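Local coordinates for iron-containing alcohol dehydrogenase (Ralstonia eutropha, PDB 3JZD), which probably reduces maleylacetate to 3-oxoadipate with NADH or NADPH, as a homodimeric member of the iron-containing alcohol dehydrogenase family, at residues 8-13 against 189-194; 25-30 against 52-57; 261-266 against 309-314; 270-275 against 334-339. All coordinates share one frame; numbering follows the deposited sequence.

Contact 1: 8-13 against 189-194; sequences FIYEAH and NPVMSL
Phe-8 and Tyr-10 turn from the strand that is outermost in this chain's own Rossmann-like sheet onto the N-terminal turn of helix 190-212, whose N-cap is Asn-189. The strand and helix segments run at 58° to each other, with axes 9.4 Å apart at closest. The tight part is apolar. Pro-190 lies over one face of the Phe-8 ring in a CH-pi contact, its CD 3.6 Å from the ring centroid and only 15° off the normal, while Asn-189 CB meets the same ring obliquely. Two residues on, Tyr-10 has CG anti to its backbone N, which carries the ring to the helix; there its CE1 is 3.5 Å from Val-191 CG1 and 3.6 Å from the selenomethionine methyl, Met-192 CE. Strand and helix make no direct hydrogen bond, and on the looser side water fills that role: one molecule joins Ile-9 O to Asn-189 ND2, and a second links ND2 weakly to Glu-11 O. Strand residues 8-12 pair antiparallel with a strand of the second subunit, so the sheet continues across the dimer interface, where Glu-11 forms a salt bridge with Arg-16 of the second subunit. The other end of the Asn-189 amide caps the helix: OD1 meets the edge of the Tyr-10 ring and accepts an almost straight bond from Met-192 N (2.9 Å, 177°).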
loop_
_atom_site.group_PDB
_atom_site.type_symbol
_atom_site.label_atom_id
_atom_site.label_comp_id
_atom_site.label_asym_id
_atom_site.label_seq_id
_atom_site.Cartn_x
_atom_site.Cartn_y
_atom_site.Cartn_z
ATOM N N PHE A 8 0.971 -7.091 14.181
ATOM C CA PHE A 8 2.019 -6.642 13.285
ATOM C C PHE A 8 2.131 -5.132 13.307
ATOM O O PHE A 8 1.251 -4.463 13.813
ATOM C CB PHE A 8 1.740 -7.125 11.833
ATOM C CG PHE A 8 0.398 -6.653 11.286
ATOM C CD1 PHE A 8 0.278 -5.431 10.674
ATOM C CD2 PHE A 8 -0.745 -7.435 11.437
ATOM C CE1 PHE A 8 -0.946 -4.988 10.188
ATOM C CE2 PHE A 8 -1.961 -7.017 10.963
ATOM C CZ PHE A 8 -2.072 -5.777 10.348
ATOM N N ILE A 9 3.240 -4.625 12.774
ATOM C CA ILE A 9 3.449 -3.212 12.596
ATOM C C ILE A 9 3.701 -2.998 11.120
ATOM O O ILE A 9 4.638 -3.556 10.559
ATOM C CB ILE A 9 4.602 -2.637 13.422
ATOM C CG1 ILE A 9 4.244 -2.724 14.912
ATOM C CG2 ILE A 9 4.836 -1.170 13.021
ATOM C CD1 ILE A 9 5.311 -2.225 15.886
ATOM N N TYR A 10 2.840 -2.211 10.486
ATOM C CA TYR A 10 2.946 -1.930 9.095
ATOM C C TYR A 10 3.497 -0.550 8.959
ATOM O O TYR A 10 3.044 0.384 9.617
ATOM C CB TYR A 10 1.574 -1.985 8.420
ATOM C CG TYR A 10 1.542 -1.429 7.007
ATOM C CD1 TYR A 10 1.803 -2.237 5.917
ATOM C CD2 TYR A 10 1.237 -0.093 6.764
ATOM C CE1 TYR A 10 1.762 -1.746 4.660
ATOM C CE2 TYR A 10 1.192 0.391 5.490
ATOM C CZ TYR A 10 1.453 -0.434 4.454
ATOM O OH TYR A 10 1.405 0.031 3.188
ATOM N N GLU A 11 4.447 -0.428 8.056
ATOM C CA GLU A 11 5.009 0.855 7.731
ATOM C C GLU A 11 5.035 1.010 6.226
ATOM O O GLU A 11 5.415 0.076 5.462
ATOM C CB GLU A 11 6.392 1.019 8.329
ATOM C CG GLU A 11 6.317 1.422 9.773
ATOM C CD GLU A 11 7.669 1.599 10.438
ATOM O OE1 GLU A 11 8.549 0.705 10.217
ATOM O OE2 GLU A 11 7.804 2.608 11.215
ATOM N N ALA A 12 4.567 2.159 5.782
ATOM C CA ALA A 12 4.645 2.443 4.378
ATOM C C ALA A 12 5.622 3.597 4.249
ATOM O O ALA A 12 5.580 4.563 5.022
ATOM C CB ALA A 12 3.288 2.809 3.824
ATOM N N HIS A 13 6.517 3.472 3.278
ATOM C CA HIS A 13 7.417 4.555 2.914
ATOM C C HIS A 13 6.603 5.594 2.104
ATOM O O HIS A 13 5.687 5.204 1.409
ATOM C CB HIS A 13 8.517 4.018 1.983
ATOM C CG HIS A 13 9.407 2.963 2.577
ATOM N ND1 HIS A 13 10.232 3.199 3.660
ATOM C CD2 HIS A 13 9.673 1.696 2.177
ATOM C CE1 HIS A 13 10.926 2.107 3.928
ATOM N NE2 HIS A 13 10.595 1.174 3.052
ATOM N N ASN A 189 3.379 -9.114 7.089
ATOM C CA ASN A 189 2.097 -8.549 7.488
ATOM C C ASN A 189 1.074 -8.705 6.325
ATOM O O ASN A 189 1.464 -8.920 5.157
ATOM C CB ASN A 189 2.247 -7.116 8.003
ATOM C CG ASN A 189 2.506 -6.134 6.915
ATOM O OD1 ASN A 189 1.685 -5.978 6.013
ATOM N ND2 ASN A 189 3.647 -5.440 6.991
ATOM N N PRO A 190 -0.245 -8.600 6.641
ATOM C CA PRO A 190 -1.307 -8.849 5.642
ATOM C C PRO A 190 -1.300 -7.953 4.431
ATOM O O PRO A 190 -1.715 -8.360 3.335
ATOM C CB PRO A 190 -2.599 -8.667 6.443
ATOM C CG PRO A 190 -2.178 -8.869 7.885
ATOM C CD PRO A 190 -0.772 -8.421 8.000
ATOM N N VAL A 191 -0.848 -6.717 4.609
ATOM C CA VAL A 191 -0.846 -5.790 3.499
ATOM C C VAL A 191 0.310 -6.124 2.568
ATOM O O VAL A 191 0.149 -6.220 1.359
ATOM C CB VAL A 191 -0.851 -4.339 3.991
ATOM C CG1 VAL A 191 -0.746 -3.447 2.850
ATOM C CG2 VAL A 191 -2.183 -4.072 4.801
HETATM N N MSE A 192 1.482 -6.347 3.134
HETATM C CA MSE A 192 2.633 -6.752 2.339
HETATM C C MSE A 192 2.327 -8.105 1.626
HETATM O O MSE A 192 2.661 -8.305 0.440
HETATM C CB MSE A 192 3.874 -6.828 3.223
HETATM C CG MSE A 192 4.363 -5.470 3.669
HETATM SE SE MSE A 192 5.174 -4.499 2.177
HETATM C CE MSE A 192 4.683 -2.681 2.683
ATOM N N SER A 193 1.675 -9.010 2.334
ATOM C CA SER A 193 1.329 -10.289 1.743
ATOM C C SER A 193 0.321 -10.189 0.613
ATOM O O SER A 193 0.428 -10.924 -0.364
ATOM C CB SER A 193 0.844 -11.241 2.834
ATOM O OG SER A 193 1.963 -11.505 3.658
ATOM N N LEU A 194 -0.665 -9.284 0.756
ATOM C CA LEU A 194 -1.609 -9.008 -0.294
ATOM C C LEU A 194 -0.885 -8.505 -1.552
ATOM O O LEU A 194 -1.178 -8.941 -2.677
ATOM C CB LEU A 194 -2.634 -7.989 0.190
ATOM C CG LEU A 194 -3.854 -7.638 -0.642
ATOM C CD1 LEU A 194 -4.910 -8.778 -0.684
ATOM C CD2 LEU A 194 -4.478 -6.330 -0.066
HETATM O O HOH W 1 5.733 -5.921 9.298
HETATM O O HOH W 2 5.447 -3.191 6.057
#

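Contact 2: 25-30 against 52-57; sequences SQVAAE and ERIADL
Two helices of the N-terminal Rossmann-like domain, 27-33 and 48-58, pack beside each other against its parallel sheet, and this contact joins the first turn of one to the last turns of the other. The backbones come nearest at Ala-28 and Leu-57, whose CA atoms are 6.4 Å apart. Val-27 supplies both branches. Val-27 CG1 is flanked by its own N and C (chi1 63°) and meets Leu-57 CB at 3.6 Å, the shortest approach between the segments; Val-27 CG2, anti to the backbone N, faces Ile-54 CG2 more loosely, at 4.2 Å. Leu-57 thus presents the base of its side chain to the valine, while its CD1 reaches back along the first segment to Ser-25 CA, 4.0 Å away. Beside this, the methyl of Ala-28 (CB) rests 3.8 Å from Leu-57 O. Below the helices, Val-27 and Ile-54 both touch Val-94 on strand 92-97, and Ile-54 also touches Val-96, so the inner part of the contact continues into the sheet. The outer part, at Ser-25 and Leu-57, is exposed; Ser-25 OG bonds to Gly-22 O rather than across the contact. The side chain of Ile-54 is about 12 Å from the bound NAD. With no hydrogen bond or salt bridge between the segments, the pairing is directionless apolar packing that rests on aliphatic shape and burial.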
loop_
_atom_site.group_PDB
_atom_site.type_symbol
_atom_site.label_atom_id
_atom_site.label_comp_id
_atom_site.label_asym_id
_atom_site.label_seq_id
_atom_site.Cartn_x
_atom_site.Cartn_y
_atom_site.Cartn_z
ATOM N N SER A 25 7.853 10.664 -20.672
ATOM C CA SER A 25 7.731 12.022 -21.229
ATOM C C SER A 25 7.413 13.103 -20.202
ATOM O O SER A 25 7.435 14.263 -20.526
ATOM C CB SER A 25 6.665 12.104 -22.321
ATOM O OG SER A 25 5.373 12.012 -21.764
ATOM N N GLN A 26 7.101 12.738 -18.972
ATOM C CA GLN A 26 6.754 13.708 -17.957
ATOM C C GLN A 26 7.916 13.903 -17.026
ATOM O O GLN A 26 7.751 14.477 -15.970
ATOM C CB GLN A 26 5.536 13.214 -17.151
ATOM C CG GLN A 26 4.332 12.947 -18.018
ATOM C CD GLN A 26 3.184 12.277 -17.266
ATOM O OE1 GLN A 26 3.140 12.257 -16.024
ATOM N NE2 GLN A 26 2.242 11.726 -18.027
ATOM N N VAL A 27 9.100 13.451 -17.418
ATOM C CA VAL A 27 10.256 13.543 -16.544
ATOM C C VAL A 27 10.589 14.967 -16.085
ATOM O O VAL A 27 10.905 15.170 -14.909
ATOM C CB VAL A 27 11.528 12.820 -17.141
ATOM C CG1 VAL A 27 12.039 13.437 -18.483
ATOM C CG2 VAL A 27 12.654 12.772 -16.088
ATOM N N ALA A 28 10.513 15.950 -16.978
ATOM C CA ALA A 28 10.852 17.343 -16.620
ATOM C C ALA A 28 9.898 17.844 -15.557
ATOM O O ALA A 28 10.328 18.520 -14.630
ATOM C CB ALA A 28 10.794 18.279 -17.825
ATOM N N ALA A 29 8.604 17.542 -15.726
ATOM C CA ALA A 29 7.553 17.940 -14.767
ATOM C C ALA A 29 7.858 17.339 -13.372
ATOM O O ALA A 29 7.647 17.996 -12.373
ATOM C CB ALA A 29 6.124 17.519 -15.241
ATOM N N GLU A 30 8.385 16.111 -13.329
ATOM C CA GLU A 30 8.711 15.464 -12.035
ATOM C C GLU A 30 9.930 16.042 -11.336
ATOM O O GLU A 30 9.968 16.171 -10.105
ATOM C CB GLU A 30 8.824 13.950 -12.223
ATOM C CG GLU A 30 7.491 13.333 -12.590
ATOM C CD GLU A 30 6.400 13.591 -11.515
ATOM O OE1 GLU A 30 6.719 13.661 -10.308
ATOM O OE2 GLU A 30 5.234 13.700 -11.889
ATOM N N GLU A 52 19.886 9.731 -23.259
ATOM C CA GLU A 52 19.883 10.951 -24.081
ATOM C C GLU A 52 18.495 11.466 -24.342
ATOM O O GLU A 52 18.286 12.669 -24.351
ATOM C CB GLU A 52 20.606 10.766 -25.418
ATOM C CG GLU A 52 22.112 10.781 -25.284
ATOM C CD GLU A 52 22.682 12.113 -24.775
ATOM O OE1 GLU A 52 21.992 13.157 -24.880
ATOM O OE2 GLU A 52 23.848 12.105 -24.291
ATOM N N ARG A 53 17.549 10.564 -24.590
ATOM C CA ARG A 53 16.154 10.977 -24.746
ATOM C C ARG A 53 15.648 11.630 -23.462
ATOM O O ARG A 53 14.964 12.638 -23.531
ATOM C CB ARG A 53 15.289 9.793 -25.200
ATOM C CG ARG A 53 15.506 9.537 -26.722
ATOM C CD ARG A 53 14.804 8.288 -27.225
ATOM N NE ARG A 53 13.336 8.335 -27.099
ATOM C CZ ARG A 53 12.444 8.381 -28.093
ATOM N NH1 ARG A 53 12.796 8.390 -29.382
ATOM N NH2 ARG A 53 11.160 8.384 -27.776
ATOM N N ILE A 54 15.961 11.042 -22.305
ATOM C CA ILE A 54 15.620 11.667 -21.016
ATOM C C ILE A 54 16.303 13.048 -20.918
ATOM O O ILE A 54 15.638 14.058 -20.648
ATOM C CB ILE A 54 16.019 10.779 -19.822
ATOM C CG1 ILE A 54 15.191 9.503 -19.864
ATOM C CG2 ILE A 54 15.829 11.483 -18.444
ATOM C CD1 ILE A 54 13.719 9.757 -19.915
ATOM N N ALA A 55 17.605 13.103 -21.204
ATOM C CA ALA A 55 18.323 14.391 -21.142
ATOM C C ALA A 55 17.684 15.407 -22.088
ATOM O O ALA A 55 17.511 16.570 -21.733
ATOM C CB ALA A 55 19.780 14.232 -21.424
ATOM N N ASP A 56 17.269 14.969 -23.266
ATOM C CA ASP A 56 16.599 15.886 -24.156
ATOM C C ASP A 56 15.237 16.332 -23.614
ATOM O O ASP A 56 14.876 17.476 -23.794
ATOM C CB ASP A 56 16.444 15.300 -25.541
ATOM C CG ASP A 56 17.784 15.237 -26.294
ATOM O OD1 ASP A 56 18.767 15.890 -25.866
ATOM O OD2 ASP A 56 17.849 14.524 -27.309
ATOM N N LEU A 57 14.479 15.431 -22.989
ATOM C CA LEU A 57 13.216 15.821 -22.401
ATOM C C LEU A 57 13.428 16.882 -21.293
ATOM O O LEU A 57 12.640 17.801 -21.168
ATOM C CB LEU A 57 12.444 14.608 -21.870
ATOM C CG LEU A 57 11.776 13.786 -22.976
ATOM C CD1 LEU A 57 11.482 12.344 -22.572
ATOM C CD2 LEU A 57 10.525 14.474 -23.397
#

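Contact 3: 261-266 against 309-314; sequences HTIVLP and VALRDI
Ile-263, on helix 257-272, projects into the loop 309-314, and nearly all the packing between the segments is built on this one side chain. The backbones are close here, with the CA atoms of Ile-263 and Val-309 only 4.7 Å apart. The first kind of contact sets isoleucine carbons against loop backbone. Ile-263 CG2 lies 3.5 Å from Val-309 O, its CG1 lies against the CA and carbonyl carbon of Val-309, and its CD1 reaches Ala-310 O at 3.5 Å. Val-309 and Ala-310 point their own side chains away from the helix, which lets their main chain form this surface. The second kind is branch against branch. Leu-311 brings CD2 to 3.7 Å from Ile-263 CG2, and the same methyl meets Val-264 CG2 at the longer distance of 4.3 Å. Ile-314 meets Ile-263 tip to tip: a first torsion of 61° swings Ile-314 CG1 over its own main chain, and it approaches Ile-263 CD1 at 3.6 Å. No hydrogen bond crosses between the segments; within the loop, Asp-313 N and Ile-314 N donate to Ala-310 O and Leu-311 O respectively, shaping the 3-10 turn at 311-313, while the Arg-312 to Asp-313 salt bridge lies on its exposed side. Backbone bonds between Leu-311 and Ala-351 and between Arg-312 and Tyr-352 tie the loop to helix 341-353 as well. The whole is helix-to-loop packing within the all-helical C-terminal domain of iron-containing alcohol dehydrogenases, joining helix 257-272 to the connection between helices 294-304 and 321-328.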
loop_
_atom_site.group_PDB
_atom_site.type_symbol
_atom_site.label_atom_id
_atom_site.label_comp_id
_atom_site.label_asym_id
_atom_site.label_seq_id
_atom_site.Cartn_x
_atom_site.Cartn_y
_atom_site.Cartn_z
ATOM N N HIS A 261 19.032 -15.620 -9.330
ATOM C CA HIS A 261 17.727 -15.636 -8.684
ATOM C C HIS A 261 16.825 -16.665 -9.318
ATOM O O HIS A 261 16.165 -17.467 -8.640
ATOM C CB HIS A 261 17.099 -14.199 -8.717
ATOM C CG HIS A 261 17.630 -13.325 -7.628
ATOM N ND1 HIS A 261 17.035 -13.251 -6.393
ATOM C CD2 HIS A 261 18.766 -12.587 -7.540
ATOM C CE1 HIS A 261 17.761 -12.477 -5.602
ATOM N NE2 HIS A 261 18.817 -12.067 -6.269
ATOM N N THR A 262 16.817 -16.660 -10.638
ATOM C CA THR A 262 15.950 -17.522 -11.398
ATOM C C THR A 262 16.236 -19.015 -11.111
ATOM O O THR A 262 15.339 -19.782 -10.894
ATOM C CB THR A 262 16.115 -17.235 -12.886
ATOM O OG1 THR A 262 15.598 -15.945 -13.188
ATOM C CG2 THR A 262 15.394 -18.288 -13.742
ATOM N N ILE A 263 17.498 -19.383 -11.056
ATOM C CA ILE A 263 17.920 -20.755 -10.829
ATOM C C ILE A 263 17.748 -21.203 -9.402
ATOM O O ILE A 263 17.284 -22.291 -9.167
ATOM C CB ILE A 263 19.407 -20.932 -11.259
ATOM C CG1 ILE A 263 19.508 -20.728 -12.809
ATOM C CG2 ILE A 263 19.940 -22.307 -10.786
ATOM C CD1 ILE A 263 20.936 -20.308 -13.364
ATOM N N VAL A 264 18.129 -20.353 -8.453
ATOM C CA VAL A 264 18.064 -20.684 -7.032
ATOM C C VAL A 264 16.625 -20.715 -6.449
ATOM O O VAL A 264 16.314 -21.566 -5.617
ATOM C CB VAL A 264 18.971 -19.708 -6.223
ATOM C CG1 VAL A 264 18.773 -19.875 -4.652
ATOM C CG2 VAL A 264 20.438 -19.933 -6.656
ATOM N N LEU A 265 15.745 -19.817 -6.884
ATOM C CA LEU A 265 14.419 -19.738 -6.297
ATOM C C LEU A 265 13.676 -21.083 -6.085
ATOM O O LEU A 265 13.252 -21.383 -4.991
ATOM C CB LEU A 265 13.566 -18.706 -7.021
ATOM C CG LEU A 265 12.189 -18.507 -6.431
ATOM C CD1 LEU A 265 12.316 -17.900 -5.061
ATOM C CD2 LEU A 265 11.346 -17.565 -7.434
ATOM N N PRO A 266 13.521 -21.902 -7.117
ATOM C CA PRO A 266 12.820 -23.126 -6.820
ATOM C C PRO A 266 13.442 -24.006 -5.688
ATOM O O PRO A 266 12.709 -24.655 -4.915
ATOM C CB PRO A 266 12.886 -23.874 -8.168
ATOM C CG PRO A 266 13.079 -22.793 -9.228
ATOM C CD PRO A 266 13.991 -21.829 -8.514
ATOM N N VAL A 309 18.300 -22.834 -15.960
ATOM C CA VAL A 309 17.790 -23.410 -14.717
ATOM C C VAL A 309 18.876 -24.173 -13.928
ATOM O O VAL A 309 18.590 -24.805 -12.910
ATOM C CB VAL A 309 16.606 -24.348 -15.030
ATOM C CG1 VAL A 309 15.433 -23.550 -15.628
ATOM C CG2 VAL A 309 17.051 -25.515 -15.995
ATOM N N ALA A 310 20.116 -24.107 -14.407
ATOM C CA ALA A 310 21.236 -24.803 -13.789
ATOM C C ALA A 310 22.348 -23.810 -13.610
ATOM O O ALA A 310 22.713 -23.119 -14.571
ATOM C CB ALA A 310 21.688 -25.975 -14.684
ATOM N N LEU A 311 22.912 -23.720 -12.395
ATOM C CA LEU A 311 24.033 -22.823 -12.155
ATOM C C LEU A 311 25.197 -23.168 -13.072
ATOM O O LEU A 311 26.036 -22.309 -13.401
ATOM C CB LEU A 311 24.517 -22.870 -10.678
ATOM C CG LEU A 311 23.547 -22.441 -9.587
ATOM C CD1 LEU A 311 24.145 -22.733 -8.225
ATOM C CD2 LEU A 311 23.170 -20.900 -9.769
ATOM N N ARG A 312 25.247 -24.417 -13.508
ATOM C CA ARG A 312 26.293 -24.881 -14.397
ATOM C C ARG A 312 26.340 -23.997 -15.656
ATOM O O ARG A 312 27.392 -23.722 -16.201
ATOM C CB ARG A 312 26.025 -26.338 -14.835
ATOM C CG ARG A 312 27.128 -26.930 -15.756
ATOM C CD ARG A 312 26.763 -28.237 -16.505
ATOM N NE ARG A 312 25.640 -28.941 -15.884
ATOM C CZ ARG A 312 24.341 -28.742 -16.185
ATOM N NH1 ARG A 312 23.963 -27.857 -17.116
ATOM N NH2 ARG A 312 23.404 -29.434 -15.549
ATOM N N ASP A 313 25.167 -23.595 -16.127
ATOM C CA ASP A 313 25.049 -22.809 -17.345
ATOM C C ASP A 313 25.315 -21.331 -17.240
ATOM O O ASP A 313 25.414 -20.700 -18.249
ATOM C CB ASP A 313 23.700 -23.054 -17.950
ATOM C CG ASP A 313 23.533 -24.498 -18.312
ATOM O OD1 ASP A 313 24.557 -25.134 -18.638
ATOM O OD2 ASP A 313 22.404 -25.013 -18.256
ATOM N N ILE A 314 25.468 -20.799 -16.037
ATOM C CA ILE A 314 25.750 -19.380 -15.860
ATOM C C ILE A 314 27.094 -19.156 -15.167
ATOM O O ILE A 314 27.309 -18.145 -14.487
ATOM C CB ILE A 314 24.596 -18.594 -15.174
ATOM C CG1 ILE A 314 24.323 -19.137 -13.765
ATOM C CG2 ILE A 314 23.306 -18.693 -16.002
ATOM C CD1 ILE A 314 23.817 -18.056 -12.767
#

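Contact 4: 270-275 against 334-339; sequences AYNAAA and WNPRPI
Segment 270-275, on the C-terminal part of helix 257-272, and the irregular loop 334-339 approach to 5.9 Å between CA atoms at two places, Asn-272 with Arg-337 and Ala-275 with Pro-336, within the helical C-terminal domain. An extended Arg-337 lays its guanidinium flat over one face of the Tyr-271 ring, a cation-pi stack with centres 4.0 Å apart and planes at 16°. Arg-337 NH1 donates to Tyr-271 O at 3.0 Å, on a lone pair of that carbonyl; the acceptor lies in the guanidinium plane, which limits rotation of the group over the ring. At the ring's far end, Tyr-271 OH donates to Pro-338 O at 2.7 Å, so one tyrosine is held through its ring, backbone carbonyl and hydroxyl. Ala-275 CB packs on Pro-336 CB at 3.9 Å. Asn-272 and Asn-335 join in a reciprocal amide pair, twisted 37° between planes. In it Asn-335 ND2 donates to Asn-272 OD1 at 2.7 Å, and Asn-272 ND2 returns a bond to Asn-335 OD1; Tyr-184 OH and Leu-241 N, respectively, supply further partners for these last two atoms. Asn-335 ND2 also makes a nearly straight bond within its own loop, to a lone pair of Arg-337 O, 2.8 Å away at 170°.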
loop_
_atom_site.group_PDB
_atom_site.type_symbol
_atom_site.label_atom_id
_atom_site.label_comp_id
_atom_site.label_asym_id
_atom_site.label_seq_id
_atom_site.Cartn_x
_atom_site.Cartn_y
_atom_site.Cartn_z
ATOM N N ALA A 270 12.025 -25.092 -2.231
ATOM C CA ALA A 270 11.933 -26.499 -1.819
ATOM C C ALA A 270 12.522 -26.714 -0.395
ATOM O O ALA A 270 11.975 -27.494 0.415
ATOM C CB ALA A 270 12.623 -27.437 -2.832
ATOM N N TYR A 271 13.607 -25.999 -0.086
ATOM C CA TYR A 271 14.283 -26.119 1.204
ATOM C C TYR A 271 13.357 -25.645 2.339
ATOM O O TYR A 271 13.273 -26.263 3.389
ATOM C CB TYR A 271 15.545 -25.263 1.187
ATOM C CG TYR A 271 16.410 -25.402 2.392
ATOM C CD1 TYR A 271 16.124 -24.713 3.565
ATOM C CD2 TYR A 271 17.570 -26.189 2.357
ATOM C CE1 TYR A 271 16.940 -24.816 4.692
ATOM C CE2 TYR A 271 18.393 -26.306 3.495
ATOM C CZ TYR A 271 18.077 -25.611 4.642
ATOM O OH TYR A 271 18.865 -25.749 5.751
ATOM N N ASN A 272 12.702 -24.507 2.133
ATOM C CA ASN A 272 11.820 -23.944 3.140
ATOM C C ASN A 272 10.364 -24.426 3.162
ATOM O O ASN A 272 9.655 -24.171 4.157
ATOM C CB ASN A 272 11.834 -22.415 3.002
ATOM C CG ASN A 272 13.085 -21.784 3.598
ATOM O OD1 ASN A 272 13.800 -22.392 4.436
ATOM N ND2 ASN A 272 13.366 -20.556 3.176
ATOM N N ALA A 273 9.947 -25.170 2.133
ATOM C CA ALA A 273 8.524 -25.499 1.929
ATOM C C ALA A 273 7.815 -26.167 3.124
ATOM O O ALA A 273 6.700 -25.764 3.472
ATOM C CB ALA A 273 8.325 -26.340 0.626
ATOM N N ALA A 274 8.445 -27.159 3.731
ATOM C CA ALA A 274 7.847 -27.882 4.847
ATOM C C ALA A 274 7.557 -26.983 6.034
ATOM O O ALA A 274 6.614 -27.226 6.790
ATOM C CB ALA A 274 8.751 -29.063 5.315
ATOM N N ALA A 275 8.345 -25.935 6.174
ATOM C CA ALA A 275 8.237 -25.018 7.293
ATOM C C ALA A 275 7.140 -23.962 7.164
ATOM O O ALA A 275 6.611 -23.516 8.189
ATOM C CB ALA A 275 9.598 -24.328 7.515
ATOM N N TRP A 334 17.875 -15.133 10.247
ATOM C CA TRP A 334 16.628 -15.841 10.524
ATOM C C TRP A 334 16.107 -16.496 9.245
ATOM O O TRP A 334 16.104 -15.891 8.172
ATOM C CB TRP A 334 15.579 -14.849 11.062
ATOM C CG TRP A 334 14.387 -15.504 11.481
ATOM C CD1 TRP A 334 14.117 -16.012 12.712
ATOM C CD2 TRP A 334 13.265 -15.813 10.659
ATOM N NE1 TRP A 334 12.884 -16.608 12.708
ATOM C CE2 TRP A 334 12.328 -16.468 11.466
ATOM C CE3 TRP A 334 12.933 -15.539 9.333
ATOM C CZ2 TRP A 334 11.101 -16.891 10.977
ATOM C CZ3 TRP A 334 11.722 -15.959 8.854
ATOM C CH2 TRP A 334 10.823 -16.631 9.671
ATOM N N ASN A 335 15.654 -17.723 9.361
ATOM C CA ASN A 335 15.033 -18.424 8.240
ATOM C C ASN A 335 13.979 -19.389 8.841
ATOM O O ASN A 335 14.145 -19.818 9.955
ATOM C CB ASN A 335 16.098 -19.172 7.415
ATOM C CG ASN A 335 15.536 -19.758 6.139
ATOM O OD1 ASN A 335 15.165 -19.032 5.211
ATOM N ND2 ASN A 335 15.508 -21.068 6.071
ATOM N N PRO A 336 12.890 -19.705 8.122
ATOM C CA PRO A 336 11.827 -20.570 8.718
ATOM C C PRO A 336 12.292 -21.971 9.114
ATOM O O PRO A 336 11.735 -22.560 10.044
ATOM C CB PRO A 336 10.779 -20.660 7.613
ATOM C CG PRO A 336 10.992 -19.382 6.833
ATOM C CD PRO A 336 12.472 -19.148 6.829
ATOM N N ARG A 337 13.267 -22.496 8.365
ATOM C CA ARG A 337 13.937 -23.795 8.650
ATOM C C ARG A 337 15.457 -23.517 8.946
ATOM O O ARG A 337 16.089 -22.679 8.278
ATOM C CB ARG A 337 13.758 -24.708 7.429
ATOM C CG ARG A 337 14.498 -26.043 7.546
ATOM C CD ARG A 337 14.486 -26.795 6.253
ATOM N NE ARG A 337 15.429 -27.911 6.295
ATOM C CZ ARG A 337 15.670 -28.715 5.264
ATOM N NH1 ARG A 337 15.044 -28.530 4.132
ATOM N NH2 ARG A 337 16.512 -29.724 5.366
ATOM N N PRO A 338 16.044 -24.188 9.950
ATOM C CA PRO A 338 17.482 -23.933 10.238
ATOM C C PRO A 338 18.391 -24.128 9.030
ATOM O O PRO A 338 18.113 -24.975 8.196
ATOM C CB PRO A 338 17.815 -24.933 11.368
ATOM C CG PRO A 338 16.511 -25.248 12.001
ATOM C CD PRO A 338 15.448 -25.111 10.937
ATOM N N ILE A 339 19.406 -23.270 8.898
ATOM C CA ILE A 339 20.365 -23.346 7.815
ATOM C C ILE A 339 21.414 -24.339 8.337
ATOM O O ILE A 339 22.032 -24.091 9.361
ATOM C CB ILE A 339 20.971 -21.960 7.500
ATOM C CG1 ILE A 339 19.873 -20.914 7.186
ATOM C CG2 ILE A 339 21.928 -22.019 6.344
ATOM C CD1 ILE A 339 18.941 -21.234 6.011
#

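From the N terminus, strand 8-19 opens the loop that contact 1 closes at helix 190-212, a span of 175 intervening residues that includes the other five strands of the parallel sheet. Contact 2 is nested inside it, pairing the helix that follows strand 8-19 with helix 48-58. Both later contacts come in series after contact 1 and lie in the helical C-terminal domain. They cross: 261-266 and 270-275 share helix 257-272, and their partners, 309-314 and 334-339, follow in the same order. Contacts 3 and 4, centres 19 Å apart, thus tie one helix to two successive loops, on the opposite side of the chain's centre from contact 2.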